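Local coordinates for N-acylhomoserine lactone dependent regulatory protein (Burkholderia cenocepacia, PDB 5L10) that probably regulates transcription as a LuxR-family factor dependent on N-acylhomoserine lactones, this chain being its autoinducer-binding domain without the DNA-binding one, at residues L16-A22 with Y163-L168; W118-G122 with S157-H161; Y43-T48 with A126-G130. One frame throughout, in Å; residues are numbered along the deposited sequence. Where two conformers were deposited one is given.

Contact 1: L16-A22 with Y163-L168; sequences LQRAPTA and YLMPRL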
ATOM      1  N   LEU A  16     -12.908   3.189   8.132  1.00 28.83           N
ATOM      2  CA  LEU A  16     -12.391   1.859   7.843  1.00 27.95           C
ATOM      3  C   LEU A  16     -12.062   1.077   9.106  1.00 29.91           C
ATOM      4  O   LEU A  16     -11.912  -0.147   9.036  1.00 38.30           O
ATOM      5  CB  LEU A  16     -11.153   1.957   6.949  1.00 27.63           C
ATOM      6  CG  LEU A  16     -11.408   2.455   5.523  1.00 27.03           C
ATOM      7  CD1 LEU A  16     -10.121   2.485   4.725  1.00 22.62           C
ATOM      8  CD2 LEU A  16     -12.448   1.592   4.831  1.00 24.38           C
ATOM      9  N   GLN A  17     -11.946   1.751  10.252  1.00 32.36           N
ATOM     10  CA  GLN A  17     -11.764   1.062  11.524  1.00 36.58           C
ATOM     11  C   GLN A  17     -13.058   0.464  12.063  1.00 39.40           C
ATOM     12  O   GLN A  17     -13.003  -0.367  12.975  1.00 44.81           O
ATOM     13  CB  GLN A  17     -11.170   2.010  12.572  1.00 37.90           C
ATOM     14  CG  GLN A  17      -9.844   2.631  12.177  1.00 42.66           C
ATOM     15  CD  GLN A  17      -8.806   1.597  11.794  1.00 54.52           C
ATOM     16  OE1 GLN A  17      -8.673   0.558  12.443  1.00 59.56           O
ATOM     17  NE2 GLN A  17      -8.065   1.875  10.726  1.00 58.33           N
ATOM     18  N   ARG A  18     -14.211   0.872  11.536  1.00 35.33           N
ATOM     19  CA  ARG A  18     -15.500   0.323  11.940  1.00 41.25           C
ATOM     20  C   ARG A  18     -16.191  -0.358  10.763  1.00 48.66           C
ATOM     21  O   ARG A  18     -17.420  -0.337  10.650  1.00 56.10           O
ATOM     22  CB  ARG A  18     -16.394   1.411  12.534  1.00 40.93           C
ATOM     23  CG  ARG A  18     -15.733   2.233  13.622  1.00 44.99           C
ATOM     24  CD  ARG A  18     -16.655   3.337  14.116  1.00 55.49           C
ATOM     25  NE  ARG A  18     -17.111   4.204  13.033  1.00 64.56           N
ATOM     26  CZ  ARG A  18     -16.514   5.338  12.676  1.00 66.55           C
ATOM     27  NH1 ARG A  18     -15.426   5.748  13.315  1.00 63.75           N
ATOM     28  NH2 ARG A  18     -17.003   6.060  11.677  1.00 68.18           N
ATOM     29  N   ALA A  19     -15.406  -0.957   9.868  1.00 37.12           N
ATOM     30  CA  ALA A  19     -15.915  -1.627   8.673  1.00 34.87           C
ATOM     31  C   ALA A  19     -15.396  -3.056   8.676  1.00 36.09           C
ATOM     32  O   ALA A  19     -14.317  -3.337   8.133  1.00 42.90           O
ATOM     33  CB  ALA A  19     -15.495  -0.893   7.403  1.00 29.81           C
ATOM     34  N   PRO A  20     -16.133  -3.995   9.272  1.00 35.28           N
ATOM     35  CA  PRO A  20     -15.661  -5.381   9.335  1.00 26.72           C
ATOM     36  C   PRO A  20     -15.980  -6.206   8.098  1.00 33.09           C
ATOM     37  O   PRO A  20     -15.673  -7.403   8.081  1.00 41.05           O
ATOM     38  CB  PRO A  20     -16.398  -5.930  10.566  1.00 29.64           C
ATOM     39  CG  PRO A  20     -17.623  -5.041  10.734  1.00 29.80           C
ATOM     40  CD  PRO A  20     -17.492  -3.849   9.818  1.00 27.04           C
ATOM     41  N   THR A  21     -16.589  -5.612   7.075  1.00 25.20           N
ATOM     42  CA  THR A  21     -16.973  -6.320   5.862  1.00 32.65           C
ATOM     43  C   THR A  21     -16.572  -5.498   4.647  1.00 31.67           C
ATOM     44  O   THR A  21     -16.314  -4.295   4.744  1.00 30.66           O
ATOM     45  CB  THR A  21     -18.480  -6.594   5.818  1.00 31.87           C
ATOM     46  OG1 THR A  21     -19.185  -5.347   5.784  1.00 38.45           O
ATOM     47  CG2 THR A  21     -18.920  -7.376   7.040  1.00 34.67           C
ATOM     48  N   ALA A  22     -16.526  -6.162   3.489  1.00 30.50           N
ATOM     49  CA  ALA A  22     -16.238  -5.449   2.246  1.00 29.05           C
ATOM     50  C   ALA A  22     -17.385  -4.527   1.857  1.00 34.66           C
ATOM     51  O   ALA A  22     -17.170  -3.519   1.173  1.00 34.62           O
ATOM     52  CB  ALA A  22     -15.953  -6.444   1.121  1.00 22.18           C
ATOM     53  N   TYR A 163      -7.851  -2.962   3.798  1.00 20.21           N
ATOM     54  CA  TYR A 163      -9.165  -3.029   4.419  1.00 24.29           C
ATOM     55  C   TYR A 163     -10.249  -3.624   3.531  1.00 23.15           C
ATOM     56  O   TYR A 163     -11.241  -4.131   4.063  1.00 25.85           O
ATOM     57  CB  TYR A 163      -9.615  -1.632   4.871  1.00 22.25           C
ATOM     58  CG  TYR A 163      -8.746  -1.032   5.950  1.00 26.93           C
ATOM     59  CD1 TYR A 163      -9.032  -1.240   7.294  1.00 38.95           C
ATOM     60  CD2 TYR A 163      -7.641  -0.257   5.628  1.00 26.81           C
ATOM     61  CE1 TYR A 163      -8.241  -0.690   8.286  1.00 35.82           C
ATOM     62  CE2 TYR A 163      -6.844   0.296   6.613  1.00 25.13           C
ATOM     63  CZ  TYR A 163      -7.149   0.078   7.939  1.00 34.39           C
ATOM     64  OH  TYR A 163      -6.358   0.625   8.922  1.00 38.27           O
ATOM     65  N   LEU A 164     -10.098  -3.575   2.208  1.00 18.40           N
ATOM     66  CA  LEU A 164     -11.112  -4.096   1.298  1.00 29.93           C
ATOM     67  C   LEU A 164     -10.740  -5.459   0.726  1.00 27.62           C
ATOM     68  O   LEU A 164     -11.526  -6.405   0.824  1.00 31.84           O
ATOM     69  CB  LEU A 164     -11.362  -3.098   0.159  1.00 16.66           C
ATOM     70  CG  LEU A 164     -12.466  -3.491  -0.819  1.00 16.72           C
ATOM     71  CD1 LEU A 164     -13.766  -3.672  -0.069  1.00 27.45           C
ATOM     72  CD2 LEU A 164     -12.620  -2.444  -1.899  1.00 19.58           C
HETATM   73  N   MSE A 165      -9.560  -5.577   0.128  1.00 22.43           N
HETATM   74  CA  MSE A 165      -9.121  -6.837  -0.464  1.00 22.81           C
HETATM   75  C   MSE A 165      -9.217  -8.056   0.480  1.00 29.55           C
HETATM   76  O   MSE A 165      -9.793  -9.076   0.093  1.00 33.58           O
HETATM   77  CB  MSE A 165      -7.687  -6.695  -0.995  1.00 25.08           C
HETATM   78  CG  MSE A 165      -6.976  -8.021  -1.189  1.00 39.58           C
HETATM   79 SE   MSE A 165      -5.411  -7.953  -2.351  0.91 62.64          SE
HETATM   80  CE  MSE A 165      -4.374  -6.594  -1.437  1.00 50.84           C
ATOM     81  N   PRO A 166      -8.681  -7.969   1.707  1.00 25.67           N
ATOM     82  CA  PRO A 166      -8.755  -9.133   2.606  1.00 29.03           C
ATOM     83  C   PRO A 166     -10.171  -9.516   2.986  1.00 31.64           C
ATOM     84  O   PRO A 166     -10.407 -10.682   3.325  1.00 32.44           O
ATOM     85  CB  PRO A 166      -7.958  -8.681   3.835  1.00 25.01           C
ATOM     86  CG  PRO A 166      -8.081  -7.213   3.823  1.00 30.70           C
ATOM     87  CD  PRO A 166      -8.024  -6.832   2.379  1.00 25.85           C
ATOM     88  N   ARG A 167     -11.113  -8.577   2.956  1.00 36.25           N
ATOM     89  CA  ARG A 167     -12.502  -8.869   3.273  1.00 38.80           C
ATOM     90  C   ARG A 167     -13.312  -9.257   2.044  1.00 34.74           C
ATOM     91  O   ARG A 167     -14.469  -9.667   2.184  1.00 35.29           O
ATOM     92  CB  ARG A 167     -13.133  -7.669   3.982  1.00 38.25           C
ATOM     93  CG  ARG A 167     -12.250  -7.151   5.105  1.00 42.74           C
ATOM     94  CD  ARG A 167     -13.043  -6.577   6.254  1.00 54.04           C
ATOM     95  NE  ARG A 167     -12.168  -6.206   7.365  1.00 62.51           N
ATOM     96  CZ  ARG A 167     -11.542  -5.037   7.461  1.00 64.34           C
ATOM     97  NH1 ARG A 167     -10.766  -4.783   8.505  1.00 72.43           N
ATOM     98  NH2 ARG A 167     -11.691  -4.122   6.514  1.00 62.10           N
ATOM     99  N   LEU A 168     -12.730  -9.131   0.854  1.00 29.63           N
ATOM    100  CA  LEU A 168     -13.255  -9.776  -0.340  1.00 31.97           C
ATOM    101  C   LEU A 168     -12.721 -11.195  -0.484  1.00 36.43           C
ATOM    102  O   LEU A 168     -13.478 -12.115  -0.813  1.00 42.03           O
ATOM    103  CB  LEU A 168     -12.896  -8.961  -1.584  1.00 27.71           C
ATOM    104  CG  LEU A 168     -13.611  -7.624  -1.761  1.00 19.54           C
ATOM    105  CD1 LEU A 168     -12.951  -6.818  -2.860  1.00 18.11           C
ATOM    106  CD2 LEU A 168     -15.076  -7.855  -2.077  1.00 23.13           C
TER
HETATM  107  O   HOH W   1     -17.485  -9.378   3.370  1.00 30.77           O

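Contact 2: W118-G122 with S157-H161; sequences WSHGG and SHAAH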
ATOM      1  N   TRP A 118      -6.560   6.147 -12.719  1.00 30.78           N
ATOM      2  CA  TRP A 118      -5.393   5.932 -11.872  1.00 27.99           C
ATOM      3  C   TRP A 118      -5.564   4.541 -11.276  1.00 29.01           C
ATOM      4  O   TRP A 118      -6.539   4.290 -10.559  1.00 27.51           O
ATOM      5  CB  TRP A 118      -5.310   7.008 -10.786  1.00 27.57           C
ATOM      6  CG  TRP A 118      -4.122   6.936  -9.876  1.00 31.30           C
ATOM      7  CD1 TRP A 118      -2.976   7.667  -9.973  1.00 36.50           C
ATOM      8  CD2 TRP A 118      -3.976   6.111  -8.713  1.00 33.91           C
ATOM      9  NE1 TRP A 118      -2.117   7.340  -8.951  1.00 36.60           N
ATOM     10  CE2 TRP A 118      -2.708   6.388  -8.163  1.00 39.83           C
ATOM     11  CE3 TRP A 118      -4.792   5.164  -8.085  1.00 41.30           C
ATOM     12  CZ2 TRP A 118      -2.232   5.748  -7.012  1.00 47.66           C
ATOM     13  CZ3 TRP A 118      -4.319   4.528  -6.941  1.00 50.00           C
ATOM     14  CH2 TRP A 118      -3.051   4.826  -6.417  1.00 48.31           C
ATOM     15  N   SER A 119      -4.652   3.625 -11.596  1.00 18.10           N
ATOM     16  CA  SER A 119      -4.780   2.241 -11.159  1.00 22.19           C
ATOM     17  C   SER A 119      -3.521   1.784 -10.437  1.00 22.63           C
ATOM     18  O   SER A 119      -2.403   2.061 -10.884  1.00 25.14           O
ATOM     19  CB  SER A 119      -5.057   1.311 -12.344  1.00 18.66           C
ATOM     20  OG  SER A 119      -6.348   1.532 -12.880  1.00 17.78           O
ATOM     21  N   HIS A 120      -3.705   1.072  -9.324  1.00 22.66           N
ATOM     22  CA  HIS A 120      -2.586   0.506  -8.582  1.00 21.98           C
ATOM     23  C   HIS A 120      -2.911  -0.908  -8.117  1.00 19.92           C
ATOM     24  O   HIS A 120      -4.000  -1.166  -7.595  1.00 18.98           O
ATOM     25  CB  HIS A 120      -2.214   1.359  -7.368  1.00 19.48           C
ATOM     26  CG  HIS A 120      -1.090   0.784  -6.568  1.00 28.22           C
ATOM     27  ND1 HIS A 120       0.233   1.028  -6.864  1.00 33.55           N
ATOM     28  CD2 HIS A 120      -1.090  -0.061  -5.512  1.00 27.60           C
ATOM     29  CE1 HIS A 120       0.999   0.374  -6.010  1.00 28.87           C
ATOM     30  NE2 HIS A 120       0.220  -0.289  -5.176  1.00 31.37           N
ATOM     31  N   GLY A 121      -1.950  -1.814  -8.283  1.00 22.36           N
ATOM     32  CA  GLY A 121      -2.128  -3.217  -7.949  1.00 30.15           C
ATOM     33  C   GLY A 121      -1.364  -3.623  -6.702  1.00 31.80           C
ATOM     34  O   GLY A 121      -0.276  -3.110  -6.433  1.00 39.28           O
ATOM     35  N   GLY A 122      -1.935  -4.558  -5.950  1.00 29.16           N
ATOM     36  CA  GLY A 122      -1.318  -5.038  -4.725  1.00 30.85           C
ATOM     37  C   GLY A 122      -1.509  -6.532  -4.559  1.00 31.16           C
ATOM     38  O   GLY A 122      -2.500  -7.111  -5.013  1.00 32.70           O
ATOM     39  N   SER A 157      -4.873   3.755  -1.868  1.00 28.79           N
ATOM     40  CA  SER A 157      -4.437   2.476  -2.410  1.00 20.05           C
ATOM     41  C   SER A 157      -4.052   1.511  -1.295  1.00 26.00           C
ATOM     42  O   SER A 157      -4.425   0.333  -1.319  1.00 29.84           O
ATOM     43  CB  SER A 157      -3.270   2.697  -3.364  1.00 23.74           C
ATOM     44  OG  SER A 157      -2.802   1.464  -3.855  1.00 41.68           O
ATOM     45  N   HIS A 158      -3.293   1.996  -0.310  1.00 23.02           N
ATOM     46  CA  HIS A 158      -2.998   1.182   0.862  1.00 20.93           C
ATOM     47  C   HIS A 158      -4.277   0.780   1.579  1.00 21.89           C
ATOM     48  O   HIS A 158      -4.406  -0.356   2.048  1.00 30.48           O
ATOM     49  CB  HIS A 158      -2.066   1.944   1.809  1.00 24.21           C
ATOM     50  CG  HIS A 158      -1.978   1.354   3.184  1.00 26.34           C
ATOM     51  ND1 HIS A 158      -2.950   1.548   4.143  1.00 26.16           N
ATOM     52  CD2 HIS A 158      -1.025   0.589   3.768  1.00 27.40           C
ATOM     53  CE1 HIS A 158      -2.606   0.920   5.254  1.00 24.70           C
ATOM     54  NE2 HIS A 158      -1.441   0.330   5.053  1.00 25.82           N
ATOM     55  N   ALA A 159      -5.238   1.699   1.667  1.00 18.99           N
ATOM     56  CA  ALA A 159      -6.481   1.413   2.377  1.00 23.71           C
ATOM     57  C   ALA A 159      -7.280   0.322   1.679  1.00 24.85           C
ATOM     58  O   ALA A 159      -7.862  -0.547   2.337  1.00 23.15           O
ATOM     59  CB  ALA A 159      -7.315   2.686   2.506  1.00 18.97           C
ATOM     60  N   ALA A 160      -7.329   0.356   0.346  1.00 26.02           N
ATOM     61  CA  ALA A 160      -8.076  -0.661  -0.385  1.00 26.00           C
ATOM     62  C   ALA A 160      -7.444  -2.033  -0.204  1.00 25.13           C
ATOM     63  O   ALA A 160      -8.145  -3.028   0.013  1.00 22.44           O
ATOM     64  CB  ALA A 160      -8.155  -0.293  -1.866  1.00 14.33           C
ATOM     65  N   HIS A 161      -6.117  -2.098  -0.271  1.00 28.85           N
ATOM     66  CA  HIS A 161      -5.436  -3.379  -0.168  1.00 25.80           C
ATOM     67  C   HIS A 161      -5.458  -3.915   1.256  1.00 27.06           C
ATOM     68  O   HIS A 161      -5.444  -5.135   1.457  1.00 28.18           O
ATOM     69  CB  HIS A 161      -4.004  -3.234  -0.677  1.00 28.33           C
ATOM     70  CG  HIS A 161      -3.921  -2.797  -2.106  1.00 35.85           C
ATOM     71  ND1 HIS A 161      -4.836  -3.196  -3.058  1.00 35.95           N
ATOM     72  CD2 HIS A 161      -3.045  -1.986  -2.744  1.00 39.21           C
ATOM     73  CE1 HIS A 161      -4.520  -2.656  -4.221  1.00 38.20           C
ATOM     74  NE2 HIS A 161      -3.439  -1.916  -4.058  1.00 36.26           N
TER

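Contact 3: Y43-T48 with A126-G130; sequences YGLRRT and AGNLG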
ATOM      1  N   TYR A  43     -12.753  -1.701  -7.614  1.00 20.30           N
ATOM      2  CA  TYR A  43     -11.751  -2.602  -7.062  1.00 16.15           C
ATOM      3  C   TYR A  43     -11.941  -3.993  -7.644  1.00 28.58           C
ATOM      4  O   TYR A  43     -13.065  -4.502  -7.691  1.00 35.33           O
ATOM      5  CB  TYR A  43     -11.809  -2.669  -5.534  1.00 15.51           C
ATOM      6  CG  TYR A  43     -10.531  -3.222  -4.951  1.00 24.91           C
ATOM      7  CD1 TYR A  43      -9.411  -2.414  -4.807  1.00 28.22           C
ATOM      8  CD2 TYR A  43     -10.431  -4.557  -4.574  1.00 22.26           C
ATOM      9  CE1 TYR A  43      -8.231  -2.912  -4.290  1.00 29.86           C
ATOM     10  CE2 TYR A  43      -9.252  -5.065  -4.054  1.00 22.44           C
ATOM     11  CZ  TYR A  43      -8.157  -4.235  -3.914  1.00 28.72           C
ATOM     12  OH  TYR A  43      -6.979  -4.724  -3.400  1.00 35.51           O
ATOM     13  N   GLY A  44     -10.842  -4.603  -8.075  1.00 22.37           N
ATOM     14  CA  GLY A  44     -10.894  -5.943  -8.620  1.00 26.77           C
ATOM     15  C   GLY A  44      -9.947  -6.907  -7.935  1.00 30.07           C
ATOM     16  O   GLY A  44      -8.757  -6.619  -7.783  1.00 31.93           O
ATOM     17  N   LEU A  45     -10.463  -8.059  -7.522  1.00 31.81           N
ATOM     18  CA  LEU A  45      -9.661  -9.099  -6.890  1.00 30.92           C
ATOM     19  C   LEU A  45      -9.516 -10.250  -7.877  1.00 32.82           C
ATOM     20  O   LEU A  45     -10.499 -10.925  -8.201  1.00 39.35           O
ATOM     21  CB  LEU A  45     -10.301  -9.565  -5.584  1.00 25.66           C
ATOM     22  CG  LEU A  45      -9.582 -10.700  -4.849  1.00 30.26           C
ATOM     23  CD1 LEU A  45      -8.160 -10.306  -4.473  1.00 31.75           C
ATOM     24  CD2 LEU A  45     -10.367 -11.126  -3.617  1.00 35.26           C
ATOM     25  N   ARG A  46      -8.298 -10.461  -8.372  0.68 31.89           N
ATOM     26  CA  ARG A  46      -7.998 -11.557  -9.286  0.68 38.70           C
ATOM     27  C   ARG A  46      -7.213 -12.617  -8.527  0.68 39.17           C
ATOM     28  O   ARG A  46      -6.127 -12.339  -8.007  0.68 41.39           O
ATOM     29  CB  ARG A  46      -7.217 -11.072 -10.506  0.68 42.18           C
ATOM     30  CG  ARG A  46      -7.249 -12.057 -11.663  0.68 50.76           C
ATOM     31  CD  ARG A  46      -6.368 -11.612 -12.820  0.68 55.39           C
ATOM     32  NE  ARG A  46      -4.950 -11.685 -12.482  0.68 58.49           N
ATOM     33  CZ  ARG A  46      -3.968 -11.728 -13.377  0.68 58.64           C
ATOM     34  NH1 ARG A  46      -2.706 -11.793 -12.976  0.68 59.15           N
ATOM     35  NH2 ARG A  46      -4.249 -11.716 -14.674  0.68 57.11           N
ATOM     36  N   ARG A  47      -7.757 -13.825  -8.471  1.00 72.30           N
ATOM     37  CA  ARG A  47      -7.229 -14.886  -7.630  1.00 72.88           C
ATOM     38  C   ARG A  47      -6.277 -15.794  -8.399  1.00 78.06           C
ATOM     39  O   ARG A  47      -6.416 -15.997  -9.610  1.00 78.11           O
ATOM     40  CB  ARG A  47      -8.376 -15.701  -7.039  1.00 61.65           C
ATOM     41  CG  ARG A  47      -9.537 -14.832  -6.593  1.00 63.46           C
ATOM     42  CD  ARG A  47     -10.634 -15.660  -5.963  1.00 62.51           C
ATOM     43  NE  ARG A  47     -10.322 -16.014  -4.583  1.00 67.76           N
ATOM     44  CZ  ARG A  47     -10.934 -15.496  -3.524  1.00 71.13           C
ATOM     45  NH1 ARG A  47     -11.903 -14.604  -3.688  1.00 64.05           N
ATOM     46  NH2 ARG A  47     -10.584 -15.876  -2.301  1.00 69.81           N
ATOM     47  N   THR A  48      -5.307 -16.349  -7.666  1.00 82.61           N
ATOM     48  CA  THR A  48      -4.250 -17.144  -8.277  1.00 95.85           C
ATOM     49  C   THR A  48      -4.650 -18.607  -8.442  1.00105.31           C
ATOM     50  O   THR A  48      -4.135 -19.291  -9.334  1.00 95.79           O
ATOM     51  CB  THR A  48      -2.968 -17.020  -7.440  1.00 92.08           C
ATOM     52  OG1 THR A  48      -1.823 -17.345  -8.240  1.00 91.25           O
ATOM     53  CG2 THR A  48      -3.008 -17.938  -6.214  1.00 86.16           C
ATOM     54  N   ALA A 126      -1.462 -14.813  -0.071  1.00 41.79           N
ATOM     55  CA  ALA A 126      -1.793 -15.976  -0.885  1.00 40.29           C
ATOM     56  C   ALA A 126      -1.404 -15.819  -2.350  1.00 42.50           C
ATOM     57  O   ALA A 126      -1.515 -16.789  -3.107  1.00 48.52           O
ATOM     58  CB  ALA A 126      -3.291 -16.274  -0.788  1.00 38.13           C
ATOM     59  N   GLY A 127      -0.962 -14.636  -2.768  1.00 40.32           N
ATOM     60  CA  GLY A 127      -0.599 -14.397  -4.148  1.00 35.73           C
ATOM     61  C   GLY A 127      -1.678 -13.754  -4.992  1.00 33.86           C
ATOM     62  O   GLY A 127      -1.458 -13.546  -6.192  1.00 39.48           O
ATOM     63  N   ASN A 128      -2.830 -13.433  -4.413  1.00 31.51           N
ATOM     64  CA  ASN A 128      -3.887 -12.788  -5.173  1.00 31.74           C
ATOM     65  C   ASN A 128      -3.489 -11.362  -5.539  1.00 30.67           C
ATOM     66  O   ASN A 128      -2.681 -10.722  -4.861  1.00 33.62           O
ATOM     67  CB  ASN A 128      -5.190 -12.778  -4.377  1.00 33.24           C
ATOM     68  CG  ASN A 128      -5.663 -14.167  -4.020  1.00 39.46           C
ATOM     69  OD1 ASN A 128      -5.536 -15.101  -4.813  1.00 47.80           O
ATOM     70  ND2 ASN A 128      -6.205 -14.316  -2.818  1.00 36.23           N
ATOM     71  N   LEU A 129      -4.065 -10.870  -6.629  1.00 24.02           N
ATOM     72  CA  LEU A 129      -3.833  -9.510  -7.099  1.00 25.54           C
ATOM     73  C   LEU A 129      -5.096  -8.693  -6.883  1.00 28.01           C
ATOM     74  O   LEU A 129      -6.179  -9.086  -7.337  1.00 30.46           O
ATOM     75  CB  LEU A 129      -3.431  -9.498  -8.575  1.00 27.31           C
ATOM     76  CG  LEU A 129      -3.254  -8.112  -9.199  1.00 27.48           C
ATOM     77  CD1 LEU A 129      -2.181  -7.306  -8.462  1.00 28.18           C
ATOM     78  CD2 LEU A 129      -2.928  -8.193 -10.676  1.00 22.49           C
ATOM     79  N   GLY A 130      -4.960  -7.572  -6.182  1.00 27.18           N
ATOM     80  CA  GLY A 130      -6.040  -6.624  -6.000  1.00 17.36           C
ATOM     81  C   GLY A 130      -5.673  -5.300  -6.653  1.00 26.27           C
ATOM     82  O   GLY A 130      -4.570  -4.786  -6.457  1.00 33.13           O
TER

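Contact 1: L16-A22 with Y163-L168
Arg167 and Ala22 meet where the loop joining helices 3-16 and 22-35 packs on the C-terminal part of helix 143-169. These helices belong to one outer layer of the alpha-beta-alpha sandwich of the LuxR-type autoinducer-binding domain.

The Arg167 side chain runs along the loop, with CB 3.7 Å from Ala22 N. CG sits beside the backbone N of Arg167 (chi1 -48°), and the chain bends at chi2 before running out past Pro20. There CD is 3.3 Å from Pro20 O. NE and CZ pass by Ala19 O, which lies over one face of the guanidinium. Ala19 O is 3.2 Å from Arg167 NH2, at too poor an angle for a hydrogen bond. NH1 comes close to NH1 of Arg90 of the second subunit, two like charges at the dimer interface.

Ala22 CB packs against two leucine methyls, Leu164 CD1 at 3.7 Å and Leu168 CD2 at 3.6 Å. A water links the backbones, donating to Arg167 O and weakly accepting from Ala22 N.

At the other end, Leu16 CB sits over a face of the Tyr163 ring in a CH-pi contact, 4.0 Å from the centroid. Leu16 CD1 reaches the same ring at CD2. The Gln17 amide stands almost perpendicular to this ring (planes 89° apart). Gln17 NE2 donates to Tyr163 OH at 2.8 Å, with the acceptor close to the amide plane and an angle of 144° at the hydrogen.

Contact 2: W118-G122 with S157-H161
His120 and His161 meet where strand 116-123 faces helix 143-169. This is helix-on-sheet packing in the alpha-beta-alpha sandwich of the autoinducer-binding domain. The axes of segments 118-122 and 157-161 pass 9.1 Å apart at 43°, with the strand and helix running in broadly the same direction.

Apolar packing begins at Trp118. The outer corner of its indole reaches the helix. CH2 touches Ser157 CB at 3.7 Å, and this carbon lies at the ring edge, near the ring plane. Trp118 CG is anti to the backbone N (chi1 -178°), which extends the indole away from the strand toward the helix.

The aromatic contact is between two histidines. The rings of His120 and His161 come together at their edges without stacking, with centroids 5.5 Å apart. His120 CD2 is 3.3 Å from His161 NE2. The His120 ring also meets the ring of His158 of the second subunit, so this histidine takes part in the dimer interface.

The polar end of His161 is bonded outside the two segments. Its ND1 is hydrogen-bonded to Tyr43 OH on strand 40-46, which fixes how the imidazole is turned.

The CH-pi contact comes last along the strand. Gly122 has no side chain, and its backbone comes close over a face of the His161 imidazole: CA stands 3.9 Å from the ring centroid, 14° off the ring normal.

Contact 3: Y43-T48 with A126-G130
Asn128 turns its amide toward Arg47 and Thr48 through two torsions. CG lies beside its own backbone N (chi1 -59°), and chi2 of -38° brings OD1 round to these two residues. Thr48 N donates to that oxygen at 3.1 Å, with an angle of 156° at the hydrogen, and it approaches in the carbonyl plane. OD1 also lies 3.3 Å from Arg47 CA. The side chain thus takes up a backbone N-H beyond the Arg46-Leu129 pair.

Next to it, strands 40-46 and 129-136 of the antiparallel sheet are joined by backbone bonds. Arg46 and Leu129 form a hydrogen-bonded pair: Arg46 N donates to Leu129 O at 2.7 Å, and Leu129 N returns a bond to Arg46 O at 2.9 Å. Leu45 and Gly130 form the next, non-hydrogen-bonded pair. There Gly130 CA makes a CA-H...O contact with Gly44 O at 3.2 Å.

Side chains lie on both faces. Leu45 CD1 crosses to Asn128 CB, 3.9 Å away. On the same face, the bare backbone of Gly130 lets Tyr43 OH approach its CA to 3.4 Å; this hydroxyl is the one bonded to His161.

Strand 40-46 lies between strands 56-60 and 129-136, and strand 116-123 continues the sheet beyond Gly130. The Tyr43 side packs on Ala160 and Leu164 of helix 143-169. The opposite face, with Arg46 and Leu129, meets Ile82 of helix 80-87. LuxR-type relatives hold their lactone on this side, so the pocket here probably lies there too.

From the N terminus, the chain leaves helix 3-16 and enters the loop of contact 1. Its partner comes 141 residues later, near the end of helix 143-169, so this contact closes a loop around nearly the whole domain. Contacts 2 and 3 both lie within that loop. Contact 3 starts on strand 40-46 and closes on strand 129-136. Contact 2 starts before that closure, on strand 116-123, and ends after it, on helix 143-169, so the two cross. Gly122 N and Gly130 O join them within the sheet. Helix 143-169 serves contacts 1 and 2, tying the N-terminal helices to the sheet, and both reach the second subunit.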